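Local coordinates for periplasmic sugar-binding protein (Chloroflexus aurantiacus, PDB 4RXU) that binds beta-D-glucopyranose between its two lobes and probably serves as the periplasmic sugar-binding component of an ABC-type transporter, at residues A[34-39]-A[66-71]; A[121-126]-A[328-333]; A[192-197]-A[216-221]; A[243-248]-A[271-276]. All blocks are in the same frame, centred on the assembly; numbering follows the deposited sequence.

Contact 1. Residues A[34-39]-A[66-71]; sequences GIVLPT and LFSQGS
The beta-alpha-beta unit of strand 29-37, helix 44-59 and strand 61-67 brings Leu37 beside Phe67 at the ends of its two parallel strands. Leu66 N gives a hydrogen bond to Ile35 O, and Leu66 O takes one from Leu37 N, both 2.9 Å. Leu37 O then accepts from Ser68 N in a more bent bond, 138° at the hydrogen. Beyond the strands, Pro38 O accepts at 2.8 Å from Gly70 N, a residue of the type I' turn from Ser68 to Ser71.

Leu37 and Phe67 share one face of the sheet. The Phe67 ring leans back over the first strand, with CE2 3.6 Å from Leu37 CB and CZ near Leu37 CD1. Its CD2 lies 3.5 Å from Thr39 C, and Thr39 N sits at the ring edge. Trp45 of helix 44-59, a residue of the glucose pocket, also touches Phe67. On the other face, Val36 CG1 is 3.2 Å from Ser68 OG. That branch is anti to the backbone N (chi1 180°), which places it beside Ser68. Ser68 OG has its polar partner in Asn78 OD1. Three strand-type bonds and the turn bond thus hold the chain at 38-39 against 68-70.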
loop_
_atom_site.group_PDB
_atom_site.type_symbol
_atom_site.label_atom_id
_atom_site.label_comp_id
_atom_site.label_asym_id
_atom_site.label_seq_id
_atom_site.Cartn_x
_atom_site.Cartn_y
_atom_site.Cartn_z
ATOM N N GLY A 34 1.754 14.600 17.198
ATOM C CA GLY A 34 2.902 13.746 16.956
ATOM C C GLY A 34 2.566 12.803 15.826
ATOM O O GLY A 34 1.405 12.396 15.668
ATOM N N ILE A 35 3.572 12.522 15.001
ATOM C CA ILE A 35 3.435 11.635 13.855
ATOM C C ILE A 35 4.325 10.426 14.054
ATOM O O ILE A 35 5.509 10.588 14.357
ATOM C CB ILE A 35 3.819 12.342 12.547
ATOM C CG1 ILE A 35 2.832 13.478 12.250
ATOM C CG2 ILE A 35 3.837 11.370 11.367
ATOM C CD1 ILE A 35 3.330 14.449 11.180
ATOM N N VAL A 36 3.755 9.225 13.908
ATOM C CA VAL A 36 4.539 7.987 14.022
ATOM C C VAL A 36 4.413 7.185 12.755
ATOM O O VAL A 36 3.301 6.879 12.321
ATOM C CB VAL A 36 4.139 7.142 15.261
ATOM C CG1 VAL A 36 4.957 5.846 15.376
ATOM C CG2 VAL A 36 4.315 7.954 16.534
ATOM N N LEU A 37 5.558 6.905 12.139
ATOM C CA LEU A 37 5.612 6.124 10.879
ATOM C C LEU A 37 6.370 4.826 11.139
ATOM O O LEU A 37 7.221 4.776 12.012
ATOM C CB LEU A 37 6.275 6.941 9.773
ATOM C CG LEU A 37 5.469 8.188 9.345
ATOM C CD1 LEU A 37 6.319 8.991 8.368
ATOM C CD2 LEU A 37 4.097 7.859 8.746
ATOM N N PRO A 38 6.090 3.770 10.355
ATOM C CA PRO A 38 6.503 2.449 10.820
ATOM C C PRO A 38 7.963 2.103 10.605
ATOM O O PRO A 38 8.565 1.441 11.456
ATOM C CB PRO A 38 5.588 1.507 10.029
ATOM C CG PRO A 38 5.303 2.277 8.761
ATOM C CD PRO A 38 5.093 3.675 9.279
ATOM N N THR A 39 8.537 2.540 9.487
ATOM C CA THR A 39 9.905 2.165 9.145
ATOM C C THR A 39 10.431 3.042 8.028
ATOM O O THR A 39 9.657 3.474 7.176
ATOM C CB THR A 39 10.005 0.665 8.729
ATOM O OG1 THR A 39 11.357 0.329 8.416
ATOM C CG2 THR A 39 9.129 0.347 7.535
ATOM N N LEU A 66 8.385 10.552 14.387
ATOM C CA LEU A 66 9.167 9.423 14.893
ATOM C C LEU A 66 8.916 8.194 14.032
ATOM O O LEU A 66 7.785 7.949 13.583
ATOM C CB LEU A 66 8.764 9.063 16.320
ATOM C CG LEU A 66 9.028 10.171 17.333
ATOM C CD1 LEU A 66 8.447 9.833 18.696
ATOM C CD2 LEU A 66 10.511 10.456 17.455
ATOM N N PHE A 67 9.971 7.425 13.820
ATOM C CA PHE A 67 9.854 6.149 13.118
ATOM C C PHE A 67 9.967 5.020 14.140
ATOM O O PHE A 67 10.695 5.110 15.116
ATOM C CB PHE A 67 10.921 5.967 12.016
ATOM C CG PHE A 67 10.623 6.727 10.752
ATOM C CD1 PHE A 67 10.992 8.056 10.616
ATOM C CD2 PHE A 67 9.937 6.111 9.689
ATOM C CE1 PHE A 67 10.708 8.760 9.458
ATOM C CE2 PHE A 67 9.646 6.816 8.540
ATOM C CZ PHE A 67 10.029 8.136 8.426
ATOM N N SER A 68 9.299 3.923 13.832
ATOM C CA SER A 68 9.206 2.768 14.704
ATOM C C SER A 68 10.159 1.623 14.388
ATOM O O SER A 68 10.170 0.624 15.106
ATOM C CB SER A 68 7.765 2.277 14.724
ATOM O OG SER A 68 6.914 3.319 15.197
ATOM N N GLN A 69 10.929 1.747 13.315
ATOM C CA GLN A 69 11.931 0.738 12.927
ATOM C C GLN A 69 11.383 -0.667 12.793
ATOM O O GLN A 69 12.047 -1.666 13.095
ATOM C CB GLN A 69 13.058 0.748 13.912
ATOM C CG GLN A 69 13.548 2.156 14.049
ATOM C CD GLN A 69 14.467 2.239 15.174
ATOM O OE1 GLN A 69 14.079 2.592 16.287
ATOM N NE2 GLN A 69 15.704 1.881 14.921
ATOM N N GLY A 70 10.147 -0.725 12.348
ATOM C CA GLY A 70 9.484 -1.989 12.102
ATOM C C GLY A 70 9.227 -2.787 13.354
ATOM O O GLY A 70 9.131 -4.002 13.284
ATOM N N SER A 71 9.144 -2.095 14.496
ATOM C CA SER A 71 8.932 -2.725 15.799
ATOM C C SER A 71 7.686 -2.196 16.482
ATOM O O SER A 71 7.609 -1.005 16.802
ATOM C CB SER A 71 10.117 -2.458 16.713
ATOM O OG SER A 71 9.812 -2.815 18.045
#

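Contact 2. Residues A[121-126]-A[328-333]; sequences IRETDA and NGKKDV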
loop_
_atom_site.group_PDB
_atom_site.type_symbol
_atom_site.label_atom_id
_atom_site.label_comp_id
_atom_site.label_asym_id
_atom_site.label_seq_id
_atom_site.Cartn_x
_atom_site.Cartn_y
_atom_site.Cartn_z
ATOM N N ILE A 121 -5.104 0.628 12.403
ATOM C CA ILE A 121 -4.952 -0.053 13.686
ATOM C C ILE A 121 -6.199 -0.880 13.937
ATOM O O ILE A 121 -7.315 -0.385 13.807
ATOM C CB ILE A 121 -4.762 0.953 14.838
ATOM C CG1 ILE A 121 -3.421 1.663 14.639
ATOM C CG2 ILE A 121 -4.789 0.225 16.175
ATOM C CD1 ILE A 121 -3.093 2.725 15.660
ATOM N N ARG A 122 -5.997 -2.135 14.316
ATOM C CA ARG A 122 -7.072 -3.104 14.463
ATOM C C ARG A 122 -7.347 -3.537 15.877
ATOM O O ARG A 122 -6.514 -3.370 16.760
ATOM C CB ARG A 122 -6.773 -4.331 13.607
ATOM C CG ARG A 122 -6.805 -4.017 12.118
ATOM C CD ARG A 122 -6.593 -5.275 11.301
ATOM N NE ARG A 122 -7.820 -6.082 11.221
ATOM C CZ ARG A 122 -8.049 -7.238 11.813
ATOM N NH1 ARG A 122 -7.146 -7.820 12.597
ATOM N NH2 ARG A 122 -9.231 -7.822 11.607
ATOM N N GLU A 123 -8.548 -4.076 16.065
ATOM C CA GLU A 123 -8.944 -4.822 17.280
ATOM C C GLU A 123 -8.988 -3.931 18.519
ATOM O O GLU A 123 -8.648 -4.335 19.641
ATOM C CB GLU A 123 -8.042 -6.031 17.501
ATOM C CG GLU A 123 -8.067 -7.066 16.379
ATOM C CD GLU A 123 -9.451 -7.585 15.992
ATOM O OE1 GLU A 123 -10.434 -7.398 16.732
ATOM O OE2 GLU A 123 -9.552 -8.209 14.916
ATOM N N THR A 124 -9.432 -2.708 18.294
ATOM C CA THR A 124 -9.695 -1.754 19.369
ATOM C C THR A 124 -10.646 -0.676 18.931
ATOM O O THR A 124 -10.707 -0.299 17.760
ATOM C CB THR A 124 -8.428 -1.063 19.935
ATOM O OG1 THR A 124 -8.815 -0.137 20.962
ATOM C CG2 THR A 124 -7.638 -0.326 18.880
ATOM N N ASP A 125 -11.375 -0.147 19.896
ATOM C CA ASP A 125 -12.216 1.004 19.532
ATOM C C ASP A 125 -11.506 2.356 19.779
ATOM O O ASP A 125 -12.095 3.399 19.514
ATOM C CB ASP A 125 -13.622 0.930 20.130
ATOM C CG ASP A 125 -13.618 0.848 21.611
ATOM O OD1 ASP A 125 -12.529 0.895 22.215
ATOM O OD2 ASP A 125 -14.721 0.724 22.178
ATOM N N ALA A 126 -10.234 2.300 20.175
ATOM C CA ALA A 126 -9.397 3.465 20.399
ATOM C C ALA A 126 -8.825 4.047 19.118
ATOM O O ALA A 126 -7.697 4.499 19.116
ATOM C CB ALA A 126 -8.253 3.122 21.367
ATOM N N ASN A 328 -12.354 -2.360 11.599
ATOM C CA ASN A 328 -11.043 -2.750 12.111
ATOM C C ASN A 328 -11.080 -3.977 13.034
ATOM O O ASN A 328 -10.098 -4.279 13.701
ATOM C CB ASN A 328 -10.390 -1.554 12.806
ATOM C CG ASN A 328 -10.815 -1.406 14.242
ATOM O OD1 ASN A 328 -11.855 -1.929 14.651
ATOM N ND2 ASN A 328 -9.983 -0.744 15.041
ATOM N N GLY A 329 -12.191 -4.710 13.004
ATOM C CA GLY A 329 -12.390 -5.887 13.864
ATOM C C GLY A 329 -13.246 -5.632 15.093
ATOM O O GLY A 329 -13.910 -6.543 15.628
ATOM N N LYS A 330 -13.229 -4.386 15.538
ATOM C CA LYS A 330 -14.034 -3.932 16.689
ATOM C C LYS A 330 -14.934 -2.731 16.432
ATOM O O LYS A 330 -15.968 -2.572 17.105
ATOM C CB LYS A 330 -13.138 -3.610 17.874
ATOM C CG LYS A 330 -12.488 -4.846 18.469
ATOM C CD LYS A 330 -13.479 -5.773 19.158
ATOM C CE LYS A 330 -12.783 -6.966 19.806
ATOM N NZ LYS A 330 -12.354 -7.948 18.766
ATOM N N LYS A 331 -14.566 -1.902 15.461
ATOM C CA LYS A 331 -15.230 -0.626 15.235
ATOM C C LYS A 331 -15.225 -0.330 13.748
ATOM O O LYS A 331 -14.278 -0.663 13.053
ATOM C CB LYS A 331 -14.485 0.479 16.018
ATOM C CG LYS A 331 -14.903 1.906 15.724
ATOM C CD LYS A 331 -14.131 2.860 16.612
ATOM C CE LYS A 331 -14.600 4.272 16.395
ATOM N NZ LYS A 331 -13.983 5.134 17.411
ATOM N N ASP A 332 -16.312 0.276 13.278
ATOM C CA ASP A 332 -16.322 0.969 11.998
ATOM C C ASP A 332 -15.708 2.361 12.146
ATOM O O ASP A 332 -16.335 3.288 12.618
ATOM C CB ASP A 332 -17.746 1.077 11.464
ATOM C CG ASP A 332 -18.300 -0.259 10.976
ATOM O OD1 ASP A 332 -17.522 -1.221 10.732
ATOM O OD2 ASP A 332 -19.537 -0.324 10.828
ATOM N N VAL A 333 -14.441 2.478 11.789
ATOM C CA VAL A 333 -13.696 3.706 12.059
ATOM C C VAL A 333 -14.023 4.731 10.979
ATOM O O VAL A 333 -13.893 4.424 9.788
ATOM C CB VAL A 333 -12.168 3.448 12.043
ATOM C CG1 VAL A 333 -11.394 4.750 12.303
ATOM C CG2 VAL A 333 -11.788 2.346 13.034
HETATM O O HOH W 1 -15.100 4.841 19.840
#
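Asn328 joins the loop between strands 113-117 and 129-133 to the turn that enters strand 332-343, where its OD1 forms an Asx turn. Its CB lies 3.4 Å from Ile121 O. CG stands between the backbone N and the carbonyl carbon (chi1 85°), which brings the amide up to the loop. From there the two ends of the amide work separately. ND2 gives one hydrogen to Thr124 O at 2.8 Å, nearly straight at 173° and in the carbonyl plane. It gives another to Ile121 O at 3.0 Å. Both acceptors lie close to the amide plane, so the group is held flat. OD1 turns back to its own segment and accepts from Lys330 N and Lys331 N, which reach it from opposite faces of its plane. With an alanine here, Ile121 O and Thr124 O are likely to lose their shared donor, and the turn at 328-331 its side-chain acceptor.

The backbone of Asn328 adds to the grip. Its O accepts from Glu123 N at 2.8 Å and lies over one face of the Arg122 guanidinium, offset toward the rim. Glu123 bends at chi2 (-54°), which returns its carboxylate to the turn. In one of two deposited conformers of Lys330, NZ forms a salt bridge with Glu123 OE1, 2.9 Å. OE2 pairs with Arg122 NH2. Arg122 NH1 is also bonded to Thr98 OG1. Lys331 runs out extended past Asp125. Its NZ bonds to Val127 O and makes a weak bond to Asp125 O at 3.3 Å, while a water accepts from the same NZ at 2.7 Å.

Contact 3. Residues A[192-197]-A[216-221]; sequences KNSSEA and GQVTTN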
loop_
_atom_site.group_PDB
_atom_site.type_symbol
_atom_site.label_atom_id
_atom_site.label_comp_id
_atom_site.label_asym_id
_atom_site.label_seq_id
_atom_site.Cartn_x
_atom_site.Cartn_y
_atom_site.Cartn_z
ATOM N N LYS A 192 -0.105 -19.767 -11.235
ATOM C CA LYS A 192 1.111 -20.582 -11.298
ATOM C C LYS A 192 1.947 -20.648 -10.034
ATOM O O LYS A 192 2.886 -21.447 -9.989
ATOM C CB LYS A 192 2.034 -20.093 -12.412
ATOM C CG LYS A 192 1.342 -20.047 -13.756
ATOM C CD LYS A 192 0.967 -21.442 -14.205
ATOM C CE LYS A 192 0.264 -21.393 -15.550
ATOM N NZ LYS A 192 0.154 -22.775 -16.069
ATOM N N ASN A 193 1.626 -19.844 -9.016
ATOM C CA ASN A 193 2.460 -19.803 -7.813
ATOM C C ASN A 193 1.745 -19.836 -6.463
ATOM O O ASN A 193 2.255 -19.335 -5.474
ATOM C CB ASN A 193 3.380 -18.599 -7.855
ATOM C CG ASN A 193 2.638 -17.303 -7.691
ATOM O OD1 ASN A 193 1.470 -17.200 -8.053
ATOM N ND2 ASN A 193 3.327 -16.296 -7.158
ATOM N N SER A 194 0.562 -20.426 -6.412
ATOM C CA SER A 194 -0.122 -20.537 -5.130
ATOM C C SER A 194 -1.157 -21.634 -5.154
ATOM O O SER A 194 -2.268 -21.461 -5.658
ATOM C CB SER A 194 -0.800 -19.211 -4.706
ATOM O OG SER A 194 -1.591 -19.399 -3.545
ATOM N N SER A 195 -0.812 -22.766 -4.565
ATOM C CA SER A 195 -1.754 -23.858 -4.439
ATOM C C SER A 195 -2.970 -23.486 -3.597
ATOM O O SER A 195 -4.087 -23.962 -3.830
ATOM C CB SER A 195 -1.070 -25.100 -3.838
ATOM O OG SER A 195 -0.593 -24.880 -2.519
ATOM N N GLU A 196 -2.764 -22.603 -2.630
ATOM C CA GLU A 196 -3.877 -22.195 -1.787
ATOM C C GLU A 196 -4.875 -21.388 -2.609
ATOM O O GLU A 196 -6.092 -21.571 -2.454
ATOM C CB GLU A 196 -3.400 -21.382 -0.584
ATOM C CG GLU A 196 -2.512 -22.145 0.409
ATOM C CD GLU A 196 -3.251 -23.059 1.384
ATOM O OE1 GLU A 196 -4.483 -23.066 1.389
ATOM O OE2 GLU A 196 -2.593 -23.736 2.197
ATOM N N ALA A 197 -4.368 -20.490 -3.460
ATOM C CA ALA A 197 -5.243 -19.698 -4.321
ATOM C C ALA A 197 -5.979 -20.592 -5.307
ATOM O O ALA A 197 -7.174 -20.408 -5.533
ATOM C CB ALA A 197 -4.466 -18.636 -5.052
ATOM N N GLY A 216 0.259 -15.939 2.676
ATOM C CA GLY A 216 1.438 -16.637 3.229
ATOM C C GLY A 216 2.321 -17.260 2.168
ATOM O O GLY A 216 3.532 -17.318 2.294
ATOM N N GLN A 217 1.681 -17.785 1.126
ATOM C CA GLN A 217 2.414 -18.422 0.026
ATOM C C GLN A 217 3.059 -17.430 -0.937
ATOM O O GLN A 217 4.050 -17.769 -1.601
ATOM C CB GLN A 217 1.488 -19.315 -0.779
ATOM C CG GLN A 217 1.106 -20.573 -0.058
ATOM C CD GLN A 217 0.463 -21.554 -1.008
ATOM O OE1 GLN A 217 -0.344 -21.173 -1.847
ATOM N NE2 GLN A 217 0.795 -22.818 -0.865
ATOM N N VAL A 218 2.492 -16.231 -1.026
ATOM C CA VAL A 218 2.919 -15.250 -2.046
ATOM C C VAL A 218 3.412 -13.927 -1.457
ATOM O O VAL A 218 3.582 -12.962 -2.174
ATOM C CB VAL A 218 1.845 -15.009 -3.145
ATOM C CG1 VAL A 218 1.399 -16.333 -3.761
ATOM C CG2 VAL A 218 0.645 -14.211 -2.635
ATOM N N THR A 219 3.703 -13.896 -0.163
ATOM C CA THR A 219 4.052 -12.632 0.476
ATOM C C THR A 219 5.448 -12.179 0.107
ATOM O O THR A 219 6.393 -12.966 0.098
ATOM C CB THR A 219 3.855 -12.628 2.014
ATOM O OG1 THR A 219 4.083 -11.303 2.500
ATOM C CG2 THR A 219 4.801 -13.595 2.740
ATOM N N THR A 220 5.535 -10.888 -0.174
ATOM C CA THR A 220 6.792 -10.193 -0.360
ATOM C C THR A 220 7.294 -9.595 0.942
ATOM O O THR A 220 8.428 -9.126 1.003
ATOM C CB THR A 220 6.626 -9.033 -1.324
ATOM O OG1 THR A 220 5.727 -8.068 -0.743
ATOM C CG2 THR A 220 6.098 -9.494 -2.638
ATOM N N ASN A 221 6.430 -9.552 1.969
ATOM C CA ASN A 221 6.750 -8.850 3.222
ATOM C C ASN A 221 7.186 -7.393 2.990
ATOM O O ASN A 221 7.945 -6.823 3.788
ATOM C CB ASN A 221 7.821 -9.605 4.004
ATOM C CG ASN A 221 7.283 -10.858 4.653
ATOM O OD1 ASN A 221 6.133 -10.911 5.058
ATOM N ND2 ASN A 221 8.122 -11.863 4.768
HETATM O O HOH W 2 4.612 -18.756 -4.234
#
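Gln217 reaches from near the end of helix 208-218 to the start of helix 195-199 and lays its amide against Ser194, Ser195 and Glu196. The chain is extended beyond CG (chi2 -167°), which carries the amide to the helix start. OE1 accepts two bonds. Ser194 OG donates at 2.8 Å in the carbonyl plane, and Glu196 N donates at 2.9 Å from a position tilted out of that plane. NE2 gives a nearly straight bond of 174° to Ser195 OG, 3.0 Å away and in the amide plane. These bonds fix the rotation of the amide. Glu196 CG packs against Gln217 CD at 3.3 Å, the two side chains crossing at about a right angle. The backbone joins in through a water that donates to Gln217 O and to Asn193 O.

Val218 follows. Its CG1 rests on Ser194 CB at 3.7 Å and on Asn193 O at 3.6 Å. The amide of Asn193 is turned to other partners, with ND2 bonded to Leu159 O. A little further on, the chain reaches the pocket residue Trp222.

Ser194 OG also accepts from Ala197 N at 3.0 Å. This is a helix N-cap, with the Gln217 amide as an added acceptor for the first-turn N-H of Glu196.

Contact 4. Residues A[243-248]-A[271-276]; sequences KGKVYI and EYFVTG
Tyr247 and Phe273 lie side by side and point the same way, on the face of the sheet that also carries Lys245 and Glu271. Their rings are nearly parallel, with planes at 7°, but slid apart, and the centroids are 5.0 Å from each other. Little of one ring overlaps the other. Tyr247 CE2 comes 3.4 Å from Phe273 CD1. Each ring has another aromatic neighbour: Phe189 meets Tyr247 edge-to-face, and His149 meets Phe273. Tyr247 OH bonds to His149 O. Losing the Tyr247 ring to a leucine is likely to open a gap beside Phe273 and to leave His149 O without this hydroxyl donor.

Lys245 and Glu271 also run alongside each other. Their charged ends stop short of a salt bridge, with Lys245 NZ 4.3 Å from Glu271 OE1. Instead, Lys245 CD lies 3.3 Å from Glu271 OE1.

The two strands are parallel neighbours in the beta-alpha-beta unit of strand 246-249, helix 253-264 and strand 269-274, and strand 269-274 is at the edge of its sheet. Phe273 N donates to Val246 O, and Phe273 O accepts from Ile248 N at 2.8 Å.

The other face is turned to helix 253-264. There Val246 CG2 meets Tyr272 CB at 3.6 Å, the two side chains crossing at a slant. Ile248 uses two branches: CD1 reaches Tyr272 CB, and CG2, anti to the backbone N, meets Val274 CG2 at 3.7 Å.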
loop_
_atom_site.group_PDB
_atom_site.type_symbol
_atom_site.label_atom_id
_atom_site.label_comp_id
_atom_site.label_asym_id
_atom_site.label_seq_id
_atom_site.Cartn_x
_atom_site.Cartn_y
_atom_site.Cartn_z
ATOM N N LYS A 243 5.040 -20.185 -18.696
ATOM C CA LYS A 243 5.656 -18.909 -18.967
ATOM C C LYS A 243 5.119 -18.355 -20.261
ATOM O O LYS A 243 3.905 -18.312 -20.458
ATOM C CB LYS A 243 7.173 -19.057 -18.942
ATOM C CG LYS A 243 7.625 -19.395 -17.538
ATOM C CD LYS A 243 9.051 -19.825 -17.449
ATOM C CE LYS A 243 9.300 -20.398 -16.071
ATOM N NZ LYS A 243 10.734 -20.626 -15.854
ATOM N N GLY A 244 6.010 -17.920 -21.144
ATOM C CA GLY A 244 5.607 -17.199 -22.326
ATOM C C GLY A 244 5.128 -15.805 -21.968
ATOM O O GLY A 244 5.860 -14.990 -21.435
ATOM N N LYS A 245 3.880 -15.535 -22.284
ATOM C CA LYS A 245 3.297 -14.232 -21.998
ATOM C C LYS A 245 2.536 -14.288 -20.694
ATOM O O LYS A 245 1.489 -14.940 -20.612
ATOM C CB LYS A 245 2.349 -13.858 -23.109
ATOM C CG LYS A 245 1.780 -12.470 -22.981
ATOM C CD LYS A 245 1.442 -11.985 -24.360
ATOM C CE LYS A 245 0.015 -11.552 -24.388
ATOM N NZ LYS A 245 -0.367 -11.366 -25.808
ATOM N N VAL A 246 3.014 -13.558 -19.688
ATOM C CA VAL A 246 2.582 -13.793 -18.326
ATOM C C VAL A 246 2.098 -12.519 -17.678
ATOM O O VAL A 246 2.410 -11.423 -18.109
ATOM C CB VAL A 246 3.685 -14.451 -17.467
ATOM C CG1 VAL A 246 4.252 -15.684 -18.161
ATOM C CG2 VAL A 246 4.796 -13.470 -17.120
ATOM N N TYR A 247 1.324 -12.712 -16.618
ATOM C CA TYR A 247 0.596 -11.656 -15.920
ATOM C C TYR A 247 0.981 -11.726 -14.445
ATOM O O TYR A 247 0.897 -12.792 -13.833
ATOM C CB TYR A 247 -0.908 -11.865 -16.163
ATOM C CG TYR A 247 -1.185 -11.655 -17.605
ATOM C CD1 TYR A 247 -1.007 -12.690 -18.533
ATOM C CD2 TYR A 247 -1.552 -10.409 -18.076
ATOM C CE1 TYR A 247 -1.194 -12.470 -19.887
ATOM C CE2 TYR A 247 -1.757 -10.187 -19.437
ATOM C CZ TYR A 247 -1.576 -11.224 -20.326
ATOM O OH TYR A 247 -1.767 -11.007 -21.667
ATOM N N ILE A 248 1.430 -10.600 -13.893
ATOM C CA ILE A 248 2.015 -10.560 -12.565
ATOM C C ILE A 248 1.322 -9.491 -11.718
ATOM O O ILE A 248 1.347 -8.302 -12.039
ATOM C CB ILE A 248 3.507 -10.222 -12.608
ATOM C CG1 ILE A 248 4.274 -11.202 -13.512
ATOM C CG2 ILE A 248 4.091 -10.177 -11.186
ATOM C CD1 ILE A 248 5.650 -10.731 -13.919
ATOM N N GLU A 271 7.070 -12.210 -22.654
ATOM C CA GLU A 271 6.484 -10.918 -22.346
ATOM C C GLU A 271 5.872 -11.001 -20.967
ATOM O O GLU A 271 5.328 -12.033 -20.617
ATOM C CB GLU A 271 5.379 -10.522 -23.343
ATOM C CG GLU A 271 5.023 -9.039 -23.226
ATOM C CD GLU A 271 3.938 -8.566 -24.185
ATOM O OE1 GLU A 271 3.391 -9.396 -24.937
ATOM O OE2 GLU A 271 3.631 -7.346 -24.186
ATOM N N TYR A 272 5.929 -9.921 -20.198
ATOM C CA TYR A 272 5.228 -9.892 -18.925
ATOM C C TYR A 272 4.534 -8.550 -18.749
ATOM O O TYR A 272 4.999 -7.496 -19.237
ATOM C CB TYR A 272 6.144 -10.180 -17.729
ATOM C CG TYR A 272 7.203 -9.133 -17.494
ATOM C CD1 TYR A 272 6.930 -7.980 -16.761
ATOM C CD2 TYR A 272 8.500 -9.315 -17.977
ATOM C CE1 TYR A 272 7.908 -7.009 -16.564
ATOM C CE2 TYR A 272 9.492 -8.356 -17.781
ATOM C CZ TYR A 272 9.196 -7.206 -17.086
ATOM O OH TYR A 272 10.190 -6.268 -16.909
ATOM N N PHE A 273 3.387 -8.628 -18.075
ATOM C CA PHE A 273 2.622 -7.487 -17.606
ATOM C C PHE A 273 2.706 -7.484 -16.090
ATOM O O PHE A 273 2.463 -8.509 -15.459
ATOM C CB PHE A 273 1.176 -7.608 -18.080
ATOM C CG PHE A 273 1.036 -7.554 -19.568
ATOM C CD1 PHE A 273 1.131 -8.709 -20.339
ATOM C CD2 PHE A 273 0.828 -6.344 -20.196
ATOM C CE1 PHE A 273 1.010 -8.645 -21.714
ATOM C CE2 PHE A 273 0.709 -6.277 -21.568
ATOM C CZ PHE A 273 0.803 -7.428 -22.325
ATOM N N VAL A 274 3.112 -6.371 -15.492
ATOM C CA VAL A 274 3.311 -6.319 -14.046
ATOM C C VAL A 274 2.768 -5.014 -13.476
ATOM O O VAL A 274 2.934 -3.921 -14.043
ATOM C CB VAL A 274 4.792 -6.487 -13.620
ATOM C CG1 VAL A 274 5.672 -5.347 -14.128
ATOM C CG2 VAL A 274 4.887 -6.657 -12.110
ATOM N N THR A 275 2.137 -5.153 -12.315
ATOM C CA THR A 275 1.465 -4.070 -11.623
ATOM C C THR A 275 2.359 -3.480 -10.546
ATOM O O THR A 275 3.468 -3.935 -10.344
ATOM C CB THR A 275 0.141 -4.564 -11.004
ATOM O OG1 THR A 275 0.410 -5.549 -10.009
ATOM C CG2 THR A 275 -0.751 -5.126 -12.055
ATOM N N GLY A 276 1.864 -2.438 -9.884
ATOM C CA GLY A 276 2.564 -1.823 -8.750
ATOM C C GLY A 276 1.732 -0.723 -8.122
ATOM O O GLY A 276 0.574 -0.541 -8.454
HETATM O O HOH W 3 0.567 -8.132 -25.962
#

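How the contacts relate
Contacts 1 and 2 belong to one lobe and contacts 3 and 4 to the other, with glucose bound between them. In contact 1 the Thr39 side chain is about 6 Å from the sugar. In contact 2 the Arg122 side chain is about 12 Å from the bound glucose. In contact 4 the Thr275 side chain is about 12 Å from the bound glucose. Contacts 1 and 2 reach the same sheet, their centres 20 Å apart. Contacts 3 and 4 have centres 16 Å apart. Across the cleft, contacts 1 and 3 approach to about 8 Å between nearest atoms, while the centres of contacts 2 and 4 are 37 Å apart. Contacts 3 and 4 both fall within the long loop closed by contact 2.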